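Local coordinates for protein transcriptional regulator, Crp/Fnr family (Eubacterium rectale ATCC 33656, PDB 3DV8) that probably regulates transcription as a Crp/Fnr-type factor, pairing a cyclic nucleotide-binding-like beta-roll with a helix-turn-helix domain expected to bind DNA, at residues L48-I59 against V93-W104. Numbering follows the deposited sequence.
Sequences LLVKSGQLRTYI and VTIEAEKDTDLW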
# COMPACT_ATOMS: atom_id res chain seq x y z
N LEU A 48 -12.70 -2.23 -14.66
CA LEU A 48 -13.43 -1.07 -15.19
C LEU A 48 -12.47 -0.21 -16.00
O LEU A 48 -11.40 0.12 -15.51
CB LEU A 48 -14.05 -0.22 -14.06
CG LEU A 48 -14.79 -0.94 -12.93
CD1 LEU A 48 -15.18 0.03 -11.83
CD2 LEU A 48 -15.99 -1.71 -13.44
N LEU A 49 -12.85 0.12 -17.24
CA LEU A 49 -12.09 1.03 -18.11
C LEU A 49 -12.93 2.31 -18.13
O LEU A 49 -14.08 2.31 -18.59
CB LEU A 49 -11.90 0.45 -19.52
CG LEU A 49 -11.05 1.27 -20.51
CD1 LEU A 49 -9.62 1.48 -20.01
CD2 LEU A 49 -11.03 0.62 -21.90
N VAL A 50 -12.36 3.39 -17.59
CA VAL A 50 -13.05 4.67 -17.53
C VAL A 50 -12.95 5.36 -18.89
O VAL A 50 -11.88 5.82 -19.27
CB VAL A 50 -12.46 5.57 -16.39
CG1 VAL A 50 -13.11 6.96 -16.38
CG2 VAL A 50 -12.61 4.89 -15.02
N LYS A 51 -14.06 5.38 -19.64
CA LYS A 51 -14.12 6.11 -20.92
C LYS A 51 -14.08 7.61 -20.61
O LYS A 51 -13.29 8.35 -21.20
CB LYS A 51 -15.39 5.79 -21.72
CG LYS A 51 -15.41 6.45 -23.12
CD LYS A 51 -16.78 6.39 -23.78
CE LYS A 51 -16.82 7.23 -25.05
NZ LYS A 51 -18.17 7.27 -25.65
N SER A 52 -14.93 8.03 -19.67
CA SER A 52 -15.05 9.44 -19.28
C SER A 52 -15.68 9.58 -17.90
O SER A 52 -16.80 9.13 -17.69
CB SER A 52 -15.89 10.17 -20.33
OG SER A 52 -16.09 11.53 -19.98
N GLY A 53 -14.96 10.21 -16.97
CA GLY A 53 -15.45 10.42 -15.60
C GLY A 53 -14.38 10.39 -14.51
O GLY A 53 -13.19 10.58 -14.78
N GLN A 54 -14.84 10.15 -13.28
CA GLN A 54 -13.98 10.17 -12.11
C GLN A 54 -14.49 9.20 -11.03
O GLN A 54 -15.65 9.30 -10.61
CB GLN A 54 -13.91 11.61 -11.58
CG GLN A 54 -12.87 11.84 -10.46
CD GLN A 54 -12.84 13.29 -10.00
OE1 GLN A 54 -12.80 14.22 -10.81
NE2 GLN A 54 -12.84 13.49 -8.69
N LEU A 55 -13.62 8.25 -10.64
CA LEU A 55 -13.90 7.25 -9.61
C LEU A 55 -12.98 7.48 -8.41
O LEU A 55 -11.87 8.00 -8.56
CB LEU A 55 -13.71 5.82 -10.13
CG LEU A 55 -14.55 5.37 -11.33
CD1 LEU A 55 -14.20 3.92 -11.68
CD2 LEU A 55 -16.06 5.53 -11.06
N ARG A 56 -13.47 7.08 -7.25
CA ARG A 56 -12.76 7.24 -6.00
C ARG A 56 -12.69 5.92 -5.22
O ARG A 56 -13.74 5.41 -4.79
CB ARG A 56 -13.52 8.28 -5.18
CG ARG A 56 -12.89 8.65 -3.85
CD ARG A 56 -13.95 8.86 -2.80
NE ARG A 56 -13.35 9.01 -1.47
CZ ARG A 56 -14.01 8.95 -0.32
NH1 ARG A 56 -15.31 8.68 -0.28
NH2 ARG A 56 -13.34 9.11 0.81
N THR A 57 -11.47 5.39 -5.03
CA THR A 57 -11.23 4.19 -4.24
C THR A 57 -10.89 4.64 -2.82
O THR A 57 -9.99 5.44 -2.63
CB THR A 57 -10.11 3.33 -4.82
OG1 THR A 57 -10.52 2.91 -6.12
CG2 THR A 57 -9.85 2.09 -3.94
N TYR A 58 -11.63 4.13 -1.84
CA TYR A 58 -11.44 4.48 -0.44
C TYR A 58 -11.72 3.30 0.50
O TYR A 58 -12.22 2.24 0.08
CB TYR A 58 -12.30 5.69 -0.07
CG TYR A 58 -13.82 5.51 -0.11
CD1 TYR A 58 -14.51 5.41 -1.33
CD2 TYR A 58 -14.57 5.51 1.08
CE1 TYR A 58 -15.92 5.28 -1.36
CE2 TYR A 58 -15.96 5.38 1.06
CZ TYR A 58 -16.64 5.26 -0.17
OH TYR A 58 -18.00 5.13 -0.17
N ILE A 59 -11.36 3.50 1.76
CA ILE A 59 -11.59 2.52 2.81
C ILE A 59 -12.40 3.17 3.91
O ILE A 59 -12.31 4.37 4.12
CB ILE A 59 -10.27 1.86 3.31
CG1 ILE A 59 -9.28 2.87 3.91
CG2 ILE A 59 -9.63 1.09 2.15
CD1 ILE A 59 -8.04 2.24 4.51
N VAL A 93 -11.93 -2.60 -0.37
CA VAL A 93 -11.99 -1.19 -0.72
C VAL A 93 -13.38 -0.88 -1.27
O VAL A 93 -14.06 -1.79 -1.77
CB VAL A 93 -10.91 -0.80 -1.79
CG1 VAL A 93 -9.50 -1.09 -1.27
CG2 VAL A 93 -11.16 -1.52 -3.13
N THR A 94 -13.79 0.38 -1.14
CA THR A 94 -15.05 0.87 -1.70
C THR A 94 -14.68 1.80 -2.86
O THR A 94 -13.80 2.66 -2.73
CB THR A 94 -15.93 1.55 -0.63
OG1 THR A 94 -16.23 0.60 0.39
CG2 THR A 94 -17.25 2.07 -1.23
N ILE A 95 -15.33 1.59 -4.02
CA ILE A 95 -15.11 2.40 -5.23
C ILE A 95 -16.45 3.03 -5.59
O ILE A 95 -17.47 2.33 -5.66
CB ILE A 95 -14.57 1.57 -6.42
CG1 ILE A 95 -13.38 0.69 -6.00
CG2 ILE A 95 -14.16 2.50 -7.55
CD1 ILE A 95 -12.94 -0.31 -7.03
N GLU A 96 -16.44 4.36 -5.79
CA GLU A 96 -17.65 5.10 -6.15
C GLU A 96 -17.37 6.19 -7.19
O GLU A 96 -16.23 6.67 -7.29
CB GLU A 96 -18.28 5.71 -4.90
CG GLU A 96 -17.47 6.84 -4.26
CD GLU A 96 -18.07 7.39 -2.98
OE1 GLU A 96 -18.91 6.73 -2.34
OE2 GLU A 96 -17.66 8.51 -2.60
N ALA A 97 -18.42 6.61 -7.90
CA ALA A 97 -18.34 7.67 -8.92
C ALA A 97 -18.41 9.06 -8.27
O ALA A 97 -19.42 9.39 -7.64
CB ALA A 97 -19.47 7.51 -9.96
N GLU A 98 -17.35 9.85 -8.41
CA GLU A 98 -17.33 11.25 -7.93
C GLU A 98 -18.00 12.24 -8.89
O GLU A 98 -18.40 13.32 -8.47
CB GLU A 98 -15.92 11.74 -7.63
CG GLU A 98 -15.38 11.20 -6.36
CD GLU A 98 -14.06 11.83 -6.02
OE1 GLU A 98 -13.11 11.72 -6.84
OE2 GLU A 98 -13.99 12.41 -4.92
N LYS A 99 -18.03 11.88 -10.17
CA LYS A 99 -18.75 12.60 -11.21
C LYS A 99 -19.45 11.53 -12.02
O LYS A 99 -19.15 10.33 -11.83
CB LYS A 99 -17.78 13.39 -12.08
CG LYS A 99 -17.06 14.50 -11.33
CD LYS A 99 -16.17 15.30 -12.28
CE LYS A 99 -15.61 16.54 -11.62
NZ LYS A 99 -14.65 16.22 -10.58
N ASP A 100 -20.41 11.92 -12.87
CA ASP A 100 -21.11 10.97 -13.75
C ASP A 100 -20.06 10.32 -14.63
O ASP A 100 -19.30 11.04 -15.27
CB ASP A 100 -22.16 11.65 -14.63
CG ASP A 100 -23.38 12.12 -13.86
OD1 ASP A 100 -23.45 11.96 -12.62
OD2 ASP A 100 -24.29 12.65 -14.53
N THR A 101 -20.02 8.99 -14.65
CA THR A 101 -18.96 8.27 -15.36
C THR A 101 -19.46 7.21 -16.35
O THR A 101 -20.37 6.44 -16.04
CB THR A 101 -18.01 7.61 -14.33
OG1 THR A 101 -17.57 8.61 -13.40
CG2 THR A 101 -16.79 7.00 -15.02
N ASP A 102 -18.84 7.20 -17.53
CA ASP A 102 -19.09 6.21 -18.58
C ASP A 102 -17.97 5.18 -18.47
O ASP A 102 -16.80 5.51 -18.67
CB ASP A 102 -19.08 6.85 -19.97
CG ASP A 102 -20.25 7.77 -20.18
OD1 ASP A 102 -21.39 7.36 -19.87
OD2 ASP A 102 -20.04 8.88 -20.70
N LEU A 103 -18.35 3.93 -18.15
CA LEU A 103 -17.43 2.81 -17.97
C LEU A 103 -17.71 1.67 -18.94
O LEU A 103 -18.82 1.54 -19.47
CB LEU A 103 -17.59 2.19 -16.56
CG LEU A 103 -17.33 2.92 -15.25
CD1 LEU A 103 -18.27 4.10 -15.08
CD2 LEU A 103 -17.55 1.95 -14.11
N TRP A 104 -16.67 0.88 -19.16
CA TRP A 104 -16.77 -0.43 -19.80
C TRP A 104 -16.34 -1.38 -18.69
O TRP A 104 -15.42 -1.05 -17.92
CB TRP A 104 -15.80 -0.60 -20.96
CG TRP A 104 -16.17 0.11 -22.18
CD1 TRP A 104 -17.22 -0.17 -22.99
CD2 TRP A 104 -15.46 1.18 -22.80
NE1 TRP A 104 -17.23 0.68 -24.07
CE2 TRP A 104 -16.16 1.52 -23.98
CE3 TRP A 104 -14.30 1.89 -22.47
CZ2 TRP A 104 -15.73 2.55 -24.83
CZ3 TRP A 104 -13.87 2.93 -23.32
CH2 TRP A 104 -14.59 3.24 -24.49
O HOH W 1 -19.89 7.79 -23.56
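The Gln54 side chain, in the loop between the two strand pairs, is gripped by Glu98 and Lys99. With CG anti to the backbone N (chi1 -171°) and the chain extended beyond it, NE2 donates to Glu98 OE1 at 2.6 Å, the acceptor lying in the amide plane but the carboxylate being met from above. Lys99 NZ donates to Gln54 OE1 at 2.7 Å from above the carbonyl plane. Replacing Gln54 by alanine removes both bonds, and the Glu98 and Lys99 ends, though still paired with Arg71 and Glu163, would probably turn more freely. Thr101 OG1 accepts from Gln54 N at 3.1 Å while donating to Lys99 O.

The tightly packed part is the 55-59 and 94-97 pair, antiparallel at 159°. On one face Thr57 OG1 lies 3.6 Å from Ile95 CG1, and Leu55 CD2 packs on Ala97. On the other, the Tyr58 ring is sandwiched: Thr94 CB lies over one side, 3.9 Å from the ring centroid, and Arg56 NH1 over the opposite one. The same NH1 forms a salt bridge with Glu96 OE2 at 3.3 Å, its hydrogen bond weak, at the guanidinium edge, while Thr68 and Glu66 also hold Arg56.

The solvent side is looser. Lys51 CB sits off-centre over the six-membered ring of Trp104, and Lys51 NZ is linked to Asp102 OD2 by a water whose bond to the carboxylate is weak, while Asp102 OD1 is held by His30. Lys51 N and Ser52 N both donate to Asp102 O, defining a classic beta bulge. Two antiparallel strand pairs in different sheets, joined by the 51-54 and 98-100 loops, are typical of the jelly-roll-like beta-roll of cyclic nucleotide-binding domains.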